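PDB 4FMZ: internalin from Listeria monocytogenes serotype 4b, which probably takes part in adhesion to and invasion of host cells, presenting a curved leucine-rich-repeat domain suited to binding a protein partner. Local coordinates for residues M220-S225 with N241-T246; D178-S183 with L201-A206; T265-L270 with N284-L289. All blocks are in the same frame, centred on the assembly; numbering follows the deposited sequence.

Interaction 1: M220-S225 with N241-T246; sequences MTRLNS and NLSQLT
Asn224 O accepts the amide of Thr246 in the single direct hydrogen bond between 220-225 and 241-246, 2.8 Å from Thr246 N. It is almost straight, 175° at the hydrogen, and the donor lies in the carbonyl plane. Beside it, Asn224 CA points its hydrogen at Gln244 O over 3.5 Å. That oxygen also takes the hydroxyl of Thr246, which comes from above the carbonyl plane rather than along a lone pair.

On the outer surface Arg222 and Gln244 run side by side. Gln244 CG sits over the centre of one guanidinium face, 3.5 Å from Arg222 CZ, and the amide stacks on the guanidinium with the planes 16° apart. Arg222 starts away from 241-246, but bends at chi2 and chi3 fold its end back onto it. Gln244 NE2 donates to Ser243 OG at 2.9 Å, which limits rotation of the amide.

Inside, Leu223 CD2 touches Leu245 CD1 at 4.1 Å and also meets Leu242 CD1, while Leu242 CD2 presses against Met220 O at 3.3 Å.

Two waters fill in where the backbones do not bond directly. One takes the Gln244 N hydrogen and donates to Thr221 O and Leu223 O; the other accepts from Ser243 OG and donates to Thr221 O and Asn241 O. Type I turns, Met220 to Leu223 and Leu242 to Leu245, set up both backbones. Farther out, backbone bonds link Asn224 to His202 and Thr246 to Lys268, a repeating ladder between equivalent turns that is characteristic of the leucine-rich-repeat solenoid.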
loop_
_atom_site.group_PDB
_atom_site.type_symbol
_atom_site.label_atom_id
_atom_site.label_comp_id
_atom_site.label_asym_id
_atom_site.label_seq_id
_atom_site.Cartn_x
_atom_site.Cartn_y
_atom_site.Cartn_z
HETATM N N MSE A 220 -15.008 -1.404 -10.662
HETATM C CA MSE A 220 -14.075 -2.377 -10.074
HETATM C C MSE A 220 -14.893 -3.598 -9.628
HETATM O O MSE A 220 -14.974 -3.897 -8.448
HETATM C CB MSE A 220 -13.302 -1.741 -8.902
HETATM C CG MSE A 220 -12.604 -0.429 -9.249
HETATM SE SE MSE A 220 -12.070 0.325 -7.598
HETATM C CE MSE A 220 -11.198 2.070 -8.255
ATOM N N THR A 221 -15.522 -4.288 -10.603
ATOM C CA THR A 221 -16.472 -5.385 -10.397
ATOM C C THR A 221 -15.886 -6.591 -9.632
ATOM O O THR A 221 -16.656 -7.336 -9.031
ATOM C CB THR A 221 -17.096 -5.838 -11.723
ATOM O OG1 THR A 221 -16.097 -6.446 -12.534
ATOM C CG2 THR A 221 -17.821 -4.703 -12.470
ATOM N N ARG A 222 -14.565 -6.791 -9.639
ATOM C CA ARG A 222 -14.008 -7.926 -8.908
ATOM C C ARG A 222 -13.452 -7.514 -7.542
ATOM O O ARG A 222 -12.791 -8.338 -6.904
ATOM C CB ARG A 222 -12.932 -8.654 -9.732
ATOM C CG ARG A 222 -13.445 -9.325 -11.019
ATOM C CD ARG A 222 -14.648 -10.238 -10.822
ATOM N NE ARG A 222 -14.299 -11.505 -10.173
ATOM C CZ ARG A 222 -15.183 -12.442 -9.836
ATOM N NH1 ARG A 222 -16.479 -12.254 -10.056
ATOM N NH2 ARG A 222 -14.780 -13.565 -9.255
ATOM N N LEU A 223 -13.729 -6.261 -7.082
ATOM C CA LEU A 223 -13.238 -5.750 -5.793
ATOM C C LEU A 223 -13.579 -6.689 -4.647
ATOM O O LEU A 223 -14.735 -7.089 -4.485
ATOM C CB LEU A 223 -13.778 -4.341 -5.495
ATOM C CG LEU A 223 -12.903 -3.454 -4.581
ATOM C CD1 LEU A 223 -11.524 -3.149 -5.231
ATOM C CD2 LEU A 223 -13.609 -2.160 -4.286
ATOM N N ASN A 224 -12.544 -7.061 -3.874
ATOM C CA ASN A 224 -12.636 -7.969 -2.742
ATOM C C ASN A 224 -12.570 -7.191 -1.430
ATOM O O ASN A 224 -13.333 -7.494 -0.509
ATOM C CB ASN A 224 -11.510 -9.020 -2.812
ATOM C CG ASN A 224 -11.471 -9.946 -1.632
ATOM O OD1 ASN A 224 -11.085 -9.552 -0.533
ATOM N ND2 ASN A 224 -11.866 -11.191 -1.828
ATOM N N SER A 225 -11.652 -6.216 -1.333
ATOM C CA SER A 225 -11.487 -5.411 -0.125
ATOM C C SER A 225 -11.425 -3.926 -0.452
ATOM O O SER A 225 -10.728 -3.519 -1.384
ATOM C CB SER A 225 -10.234 -5.833 0.641
ATOM O OG SER A 225 -10.290 -7.203 1.004
ATOM N N ASN A 241 -23.409 -3.725 -6.655
ATOM C CA ASN A 241 -23.202 -4.916 -7.486
ATOM C C ASN A 241 -21.815 -5.540 -7.334
ATOM O O ASN A 241 -21.472 -6.448 -8.097
ATOM C CB ASN A 241 -23.472 -4.592 -8.960
ATOM C CG ASN A 241 -24.834 -3.998 -9.210
ATOM O OD1 ASN A 241 -24.967 -2.982 -9.884
ATOM N ND2 ASN A 241 -25.869 -4.588 -8.637
ATOM N N LEU A 242 -21.040 -5.111 -6.329
ATOM C CA LEU A 242 -19.703 -5.666 -6.122
ATOM C C LEU A 242 -19.848 -6.984 -5.354
ATOM O O LEU A 242 -19.554 -7.055 -4.167
ATOM C CB LEU A 242 -18.775 -4.650 -5.417
ATOM C CG LEU A 242 -18.599 -3.271 -6.098
ATOM C CD1 LEU A 242 -17.627 -2.422 -5.329
ATOM C CD2 LEU A 242 -18.147 -3.387 -7.548
ATOM N N SER A 243 -20.276 -8.038 -6.083
ATOM C CA SER A 243 -20.573 -9.392 -5.591
ATOM C C SER A 243 -19.436 -10.033 -4.786
ATOM O O SER A 243 -19.691 -10.849 -3.897
ATOM C CB SER A 243 -20.931 -10.310 -6.761
ATOM O OG SER A 243 -19.808 -10.637 -7.565
ATOM N N GLN A 244 -18.197 -9.683 -5.102
ATOM C CA GLN A 244 -17.035 -10.295 -4.454
ATOM C C GLN A 244 -16.540 -9.523 -3.232
ATOM O O GLN A 244 -15.563 -9.953 -2.628
ATOM C CB GLN A 244 -15.876 -10.462 -5.470
ATOM C CG GLN A 244 -16.198 -11.310 -6.697
ATOM C CD GLN A 244 -16.845 -12.633 -6.367
ATOM O OE1 GLN A 244 -16.268 -13.487 -5.693
ATOM N NE2 GLN A 244 -18.079 -12.811 -6.812
ATOM N N LEU A 245 -17.208 -8.423 -2.829
ATOM C CA LEU A 245 -16.740 -7.637 -1.681
ATOM C C LEU A 245 -16.848 -8.460 -0.370
ATOM O O LEU A 245 -17.914 -8.986 -0.059
ATOM C CB LEU A 245 -17.536 -6.314 -1.613
ATOM C CG LEU A 245 -16.853 -5.126 -0.949
ATOM C CD1 LEU A 245 -15.605 -4.685 -1.714
ATOM C CD2 LEU A 245 -17.814 -3.960 -0.859
ATOM N N THR A 246 -15.715 -8.634 0.339
ATOM C CA THR A 246 -15.602 -9.446 1.564
ATOM C C THR A 246 -15.233 -8.577 2.768
ATOM O O THR A 246 -15.530 -8.943 3.901
ATOM C CB THR A 246 -14.518 -10.546 1.316
ATOM O OG1 THR A 246 -14.806 -11.211 0.086
ATOM C CG2 THR A 246 -14.361 -11.569 2.430
HETATM O O HOH W 1 -16.904 -7.354 -6.214
HETATM O O HOH W 2 -19.402 -8.602 -9.352
#

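Interaction 2: D178-S183 with L201-A206; sequences DLYSLS and LHYFTA. With EDO (1,2-ethanediol), chain C.
Ser181, Leu182 and Ser183 pair in parallel with Tyr203, Phe204 and Thr205, the strand axes 4.8 Å apart and only 4° from alignment. Backbone hydrogen bonds make the ladder: Leu182 N gives to Tyr203 O at 2.9 Å, and Leu182 O receives Thr205 N. Tyr180 O, just before the strand, is gripped twice, by Tyr203 N in its carbonyl plane and by His202 N, tilted from that plane, at 2.8 Å.

The aromatic contacts cluster at the strand starts. Tyr180 and His202 form an offset stack, centroids 4.4 Å apart and planes at 22°, with His202 CB also over the Tyr180 face as a CH-pi contact. Tyr180 reaches the histidine because its CG swings anti to the backbone N (chi1 -175°), although its CB starts away from 201-206. His202 ND1 is hydrogen-bonded to Ser200 O, which helps fix the imidazole. Tyr203 lies alongside Tyr180 at an oblique angle, offering its ring edge, and a water bonds Tyr203 OH at 2.7 Å while reaching Tyr180 OH only weakly.

Apolar contacts gather on the face that carries Leu182 and Phe204. Leu201 CD1 touches both Leu179 CB and Leu182 CB, 3.8 Å from the latter, and Leu182 CD2 packs on Phe204 CE1.

Among the polar side chains, Ser181 OG hydrogen-bonds O2 of a 1,2-ethanediol at 2.7 Å, probably a crystallisation additive. Thr205 turns its CG2 to Ser183 OG and its hydroxyl to Asn185 OD1.

These are middle rungs of the leucine-rich-repeat solenoid. Strand 159-161 bonds to 181-183 along its other edge, where Leu182 meets Leu160, and strand 225-227 flanks 203-205, with Phe204 against Leu226.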
loop_
_atom_site.group_PDB
_atom_site.type_symbol
_atom_site.label_atom_id
_atom_site.label_comp_id
_atom_site.label_asym_id
_atom_site.label_seq_id
_atom_site.Cartn_x
_atom_site.Cartn_y
_atom_site.Cartn_z
ATOM N N ASP A 178 -3.830 -2.789 -15.282
ATOM C CA ASP A 178 -3.483 -4.121 -14.774
ATOM C C ASP A 178 -3.410 -4.117 -13.240
ATOM O O ASP A 178 -3.152 -5.172 -12.646
ATOM C CB ASP A 178 -2.161 -4.631 -15.355
ATOM C CG ASP A 178 -2.293 -5.329 -16.694
ATOM O OD1 ASP A 178 -3.398 -5.846 -16.995
ATOM O OD2 ASP A 178 -1.280 -5.408 -17.419
ATOM N N LEU A 179 -3.628 -2.944 -12.597
ATOM C CA LEU A 179 -3.547 -2.834 -11.139
ATOM C C LEU A 179 -4.486 -3.806 -10.464
ATOM O O LEU A 179 -5.663 -3.898 -10.814
ATOM C CB LEU A 179 -3.803 -1.411 -10.629
ATOM C CG LEU A 179 -2.609 -0.443 -10.656
ATOM C CD1 LEU A 179 -3.069 0.951 -10.258
ATOM C CD2 LEU A 179 -1.491 -0.887 -9.714
ATOM N N TYR A 180 -3.924 -4.576 -9.537
ATOM C CA TYR A 180 -4.617 -5.593 -8.754
ATOM C C TYR A 180 -4.855 -5.078 -7.348
ATOM O O TYR A 180 -5.912 -5.326 -6.766
ATOM C CB TYR A 180 -3.769 -6.876 -8.703
ATOM C CG TYR A 180 -4.456 -8.029 -8.023
ATOM C CD1 TYR A 180 -5.370 -8.825 -8.711
ATOM C CD2 TYR A 180 -4.211 -8.318 -6.687
ATOM C CE1 TYR A 180 -6.023 -9.880 -8.085
ATOM C CE2 TYR A 180 -4.862 -9.368 -6.047
ATOM C CZ TYR A 180 -5.765 -10.150 -6.753
ATOM O OH TYR A 180 -6.388 -11.212 -6.148
ATOM N N SER A 181 -3.859 -4.379 -6.798
ATOM C CA SER A 181 -3.896 -3.813 -5.449
ATOM C C SER A 181 -3.332 -2.386 -5.487
ATOM O O SER A 181 -2.226 -2.169 -5.997
ATOM C CB SER A 181 -3.120 -4.705 -4.489
ATOM O OG SER A 181 -3.077 -4.132 -3.190
ATOM N N LEU A 182 -4.090 -1.422 -4.961
ATOM C CA LEU A 182 -3.708 -0.004 -4.982
ATOM C C LEU A 182 -3.920 0.665 -3.633
ATOM O O LEU A 182 -5.014 0.569 -3.077
ATOM C CB LEU A 182 -4.536 0.739 -6.067
ATOM C CG LEU A 182 -4.512 2.284 -6.089
ATOM C CD1 LEU A 182 -3.131 2.835 -6.496
ATOM C CD2 LEU A 182 -5.580 2.831 -7.040
ATOM N N SER A 183 -2.894 1.391 -3.141
ATOM C CA SER A 183 -3.000 2.159 -1.913
ATOM C C SER A 183 -2.802 3.639 -2.186
ATOM O O SER A 183 -1.792 4.038 -2.772
ATOM C CB SER A 183 -2.007 1.687 -0.851
ATOM O OG SER A 183 -2.231 2.420 0.346
ATOM N N LEU A 201 -8.884 -4.174 -10.505
ATOM C CA LEU A 201 -8.574 -3.922 -9.099
ATOM C C LEU A 201 -9.366 -4.839 -8.162
ATOM O O LEU A 201 -10.582 -4.934 -8.264
ATOM C CB LEU A 201 -8.806 -2.444 -8.758
ATOM C CG LEU A 201 -7.974 -1.844 -7.614
ATOM C CD1 LEU A 201 -6.464 -1.924 -7.911
ATOM C CD2 LEU A 201 -8.366 -0.402 -7.369
ATOM N N HIS A 202 -8.660 -5.525 -7.254
ATOM C CA HIS A 202 -9.286 -6.426 -6.284
ATOM C C HIS A 202 -9.134 -5.878 -4.861
ATOM O O HIS A 202 -9.888 -6.263 -3.979
ATOM C CB HIS A 202 -8.674 -7.839 -6.379
ATOM C CG HIS A 202 -9.103 -8.625 -7.576
ATOM N ND1 HIS A 202 -8.822 -8.194 -8.859
ATOM C CD2 HIS A 202 -9.678 -9.849 -7.644
ATOM C CE1 HIS A 202 -9.274 -9.141 -9.665
ATOM N NE2 HIS A 202 -9.810 -10.152 -8.977
ATOM N N TYR A 203 -8.129 -5.011 -4.635
ATOM C CA TYR A 203 -7.791 -4.434 -3.327
ATOM C C TYR A 203 -7.560 -2.944 -3.489
ATOM O O TYR A 203 -6.729 -2.515 -4.290
ATOM C CB TYR A 203 -6.553 -5.165 -2.714
ATOM C CG TYR A 203 -6.867 -6.625 -2.476
ATOM C CD1 TYR A 203 -7.453 -7.042 -1.288
ATOM C CD2 TYR A 203 -6.746 -7.562 -3.501
ATOM C CE1 TYR A 203 -7.906 -8.347 -1.121
ATOM C CE2 TYR A 203 -7.220 -8.862 -3.355
ATOM C CZ TYR A 203 -7.794 -9.253 -2.160
ATOM O OH TYR A 203 -8.218 -10.547 -1.990
ATOM N N PHE A 204 -8.345 -2.159 -2.791
ATOM C CA PHE A 204 -8.256 -0.709 -2.865
ATOM C C PHE A 204 -8.364 -0.097 -1.466
ATOM O O PHE A 204 -9.306 -0.378 -0.728
ATOM C CB PHE A 204 -9.343 -0.154 -3.794
ATOM C CG PHE A 204 -9.364 1.340 -4.032
ATOM C CD1 PHE A 204 -8.178 2.065 -4.139
ATOM C CD2 PHE A 204 -10.565 2.005 -4.261
ATOM C CE1 PHE A 204 -8.201 3.443 -4.382
ATOM C CE2 PHE A 204 -10.587 3.374 -4.528
ATOM C CZ PHE A 204 -9.403 4.084 -4.582
ATOM N N THR A 205 -7.383 0.730 -1.118
ATOM C CA THR A 205 -7.365 1.437 0.157
ATOM C C THR A 205 -7.060 2.913 -0.160
ATOM O O THR A 205 -6.198 3.218 -0.991
ATOM C CB THR A 205 -6.465 0.749 1.198
ATOM O OG1 THR A 205 -6.554 1.455 2.441
ATOM C CG2 THR A 205 -5.020 0.603 0.769
ATOM N N ALA A 206 -7.857 3.819 0.427
ATOM C CA ALA A 206 -7.720 5.256 0.197
ATOM C C ALA A 206 -8.298 6.008 1.386
ATOM O O ALA A 206 -8.936 7.052 1.216
ATOM C CB ALA A 206 -8.423 5.661 -1.106
HETATM C C1 EDO C . -0.988 -1.560 -2.350
HETATM O O1 EDO C . -1.351 -1.819 -1.000
HETATM C C2 EDO C . 0.127 -2.536 -2.754
HETATM O O2 EDO C . -0.409 -3.844 -2.702
HETATM O O HOH W 3 -8.997 -11.978 -4.161
#

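Interaction 3: T265-L270 with N284-L289; sequences TKLKML and NNLSQL
Leu289 pushes its CD2 into the corner made by Leu267 and Leu270, 3.8 Å from Leu270 CB. Its CB starts away from 265-270, but CG lies anti to the carbonyl carbon (chi1 -83°), and this turns the methyl back toward the neighbouring segment. CD2 also comes within 3.7 Å of Leu267 O, wedged against backbone as well as side chain. Next to it Leu267 and Leu286 lie alongside one another, pointing the same way, and their CD1 methyls meet at 4.1 Å. This buried half is entirely apolar in its side chains, and it continues beyond the two segments: Leu270 rests on Leu248 and Leu292, and Leu286 on Val261.

Such stacked leucines, one set from each turn of the chain, form the continuous hydrophobic core of a leucine-rich-repeat solenoid. Here the turn at Leu286 to Leu289 is of type I, closed by Leu289 N to Leu286 O at 3.2 Å, and it delivers two of those leucines to the core.

Toward solvent the segments are held by water and by a few separate touches. They share no direct hydrogen bond; instead a water donates firmly to Leu267 O at 2.8 Å, and its bonds to Thr265 O and Gln288 N are weak. Gln288 CB stands 4.0 Å from Thr265 O, a light touch near the surface. Lys268 and Gln288 run side by side, and the one close approach on this side is the lysine CD, 3.3 Å from Gln288 O. Bends along the lysine chain carry its ammonium on to Asn290 OD1, to which NZ is hydrogen-bonded, and it is the CD and CE methylenes that lie against Gln288.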
loop_
_atom_site.group_PDB
_atom_site.type_symbol
_atom_site.label_atom_id
_atom_site.label_comp_id
_atom_site.label_asym_id
_atom_site.label_seq_id
_atom_site.Cartn_x
_atom_site.Cartn_y
_atom_site.Cartn_z
ATOM N N THR A 265 -23.358 -10.586 -0.193
ATOM C CA THR A 265 -23.449 -11.798 0.618
ATOM C C THR A 265 -22.096 -12.451 0.957
ATOM O O THR A 265 -22.090 -13.424 1.710
ATOM C CB THR A 265 -24.390 -12.814 -0.037
ATOM O OG1 THR A 265 -23.933 -13.086 -1.351
ATOM C CG2 THR A 265 -25.843 -12.332 -0.067
ATOM N N LYS A 266 -20.971 -11.944 0.424
ATOM C CA LYS A 266 -19.660 -12.494 0.771
ATOM C C LYS A 266 -19.004 -11.660 1.883
ATOM O O LYS A 266 -17.982 -12.084 2.424
ATOM C CB LYS A 266 -18.736 -12.619 -0.459
ATOM C CG LYS A 266 -19.133 -13.765 -1.381
ATOM C CD LYS A 266 -18.029 -14.127 -2.366
ATOM N N LEU A 267 -19.608 -10.497 2.252
ATOM C CA LEU A 267 -19.067 -9.629 3.297
ATOM C C LEU A 267 -18.878 -10.360 4.624
ATOM O O LEU A 267 -19.820 -10.936 5.164
ATOM C CB LEU A 267 -19.940 -8.389 3.542
ATOM C CG LEU A 267 -19.772 -7.184 2.616
ATOM C CD1 LEU A 267 -20.743 -6.086 3.004
ATOM C CD2 LEU A 267 -18.354 -6.625 2.688
ATOM N N LYS A 268 -17.630 -10.341 5.116
ATOM C CA LYS A 268 -17.206 -10.903 6.397
ATOM C C LYS A 268 -16.901 -9.772 7.379
ATOM O O LYS A 268 -17.029 -9.958 8.590
ATOM C CB LYS A 268 -15.963 -11.803 6.236
ATOM C CG LYS A 268 -16.156 -13.041 5.340
ATOM C CD LYS A 268 -16.910 -14.174 6.034
ATOM C CE LYS A 268 -16.253 -15.520 5.857
ATOM N NZ LYS A 268 -15.012 -15.651 6.678
HETATM N N MSE A 269 -16.453 -8.611 6.850
HETATM C CA MSE A 269 -16.094 -7.448 7.654
HETATM C C MSE A 269 -16.859 -6.230 7.168
HETATM O O MSE A 269 -16.808 -5.873 5.991
HETATM C CB MSE A 269 -14.562 -7.207 7.617
HETATM C CG MSE A 269 -14.134 -5.714 7.716
HETATM SE SE MSE A 269 -14.434 -4.927 9.421
HETATM C CE MSE A 269 -12.566 -4.614 9.982
ATOM N N LEU A 270 -17.581 -5.594 8.086
ATOM C CA LEU A 270 -18.282 -4.372 7.737
ATOM C C LEU A 270 -18.006 -3.318 8.795
ATOM O O LEU A 270 -18.478 -3.450 9.918
ATOM C CB LEU A 270 -19.799 -4.581 7.539
ATOM C CG LEU A 270 -20.598 -3.325 7.192
ATOM C CD1 LEU A 270 -20.133 -2.702 5.853
ATOM C CD2 LEU A 270 -22.089 -3.627 7.139
ATOM N N ASN A 284 -29.955 -8.405 7.761
ATOM C CA ASN A 284 -30.494 -9.765 7.930
ATOM C C ASN A 284 -30.036 -10.703 6.788
ATOM O O ASN A 284 -29.982 -11.922 6.997
ATOM C CB ASN A 284 -32.020 -9.762 8.050
ATOM C CG ASN A 284 -32.765 -9.640 6.745
ATOM O OD1 ASN A 284 -33.505 -10.546 6.350
ATOM N ND2 ASN A 284 -32.579 -8.533 6.037
ATOM N N ASN A 285 -29.692 -10.128 5.607
ATOM C CA ASN A 285 -29.219 -10.872 4.434
ATOM C C ASN A 285 -27.712 -11.165 4.505
ATOM O O ASN A 285 -27.209 -11.982 3.731
ATOM C CB ASN A 285 -29.519 -10.092 3.145
ATOM C CG ASN A 285 -30.932 -9.588 3.019
ATOM O OD1 ASN A 285 -31.176 -8.379 2.988
ATOM N ND2 ASN A 285 -31.894 -10.500 2.948
ATOM N N LEU A 286 -26.976 -10.504 5.423
ATOM C CA LEU A 286 -25.518 -10.677 5.511
ATOM C C LEU A 286 -25.107 -11.576 6.682
ATOM O O LEU A 286 -24.230 -11.228 7.469
ATOM C CB LEU A 286 -24.798 -9.317 5.581
ATOM C CG LEU A 286 -25.208 -8.217 4.584
ATOM C CD1 LEU A 286 -24.304 -7.011 4.732
ATOM C CD2 LEU A 286 -25.196 -8.710 3.146
ATOM N N SER A 287 -25.714 -12.768 6.752
ATOM C CA SER A 287 -25.507 -13.776 7.804
ATOM C C SER A 287 -24.048 -14.304 7.902
ATOM O O SER A 287 -23.679 -14.846 8.947
ATOM C CB SER A 287 -26.472 -14.948 7.616
ATOM O OG SER A 287 -26.472 -15.464 6.291
ATOM N N GLN A 288 -23.222 -14.101 6.865
ATOM C CA GLN A 288 -21.830 -14.561 6.838
ATOM C C GLN A 288 -20.856 -13.591 7.588
ATOM O O GLN A 288 -19.694 -13.950 7.797
ATOM C CB GLN A 288 -21.383 -14.770 5.366
ATOM C CG GLN A 288 -20.237 -15.775 5.158
ATOM C CD GLN A 288 -20.611 -17.249 5.225
ATOM O OE1 GLN A 288 -21.530 -17.679 5.941
ATOM N NE2 GLN A 288 -19.849 -18.072 4.516
ATOM N N LEU A 289 -21.327 -12.396 8.003
ATOM C CA LEU A 289 -20.521 -11.393 8.721
ATOM C C LEU A 289 -19.856 -11.941 10.007
ATOM O O LEU A 289 -20.510 -12.644 10.774
ATOM C CB LEU A 289 -21.393 -10.180 9.109
ATOM C CG LEU A 289 -21.614 -9.099 8.048
ATOM C CD1 LEU A 289 -22.769 -8.163 8.462
ATOM C CD2 LEU A 289 -20.321 -8.312 7.771
HETATM O O HOH W 4 -22.363 -11.937 4.417
#

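Overall arrangement
From the N terminus, interaction 2 comes first, then interaction 1, then interaction 3. They follow in series, neither nesting nor crossing, and each closes the loop between two successive turns of the solenoid. Interaction 2 joins two strands of the parallel ladder near the middle of the chain; the other two lie mainly in the turns leading into later strands. Interactions 2 and 1 touch, Phe204 N probably hydrogen-bonding Ser225 O, and interactions 1 and 3 touch where Leu245 O packs against Leu267 CD2. Interactions 2 and 3, with centres about 22 Å apart, are not in contact; interaction 1 bridges them along the solenoid.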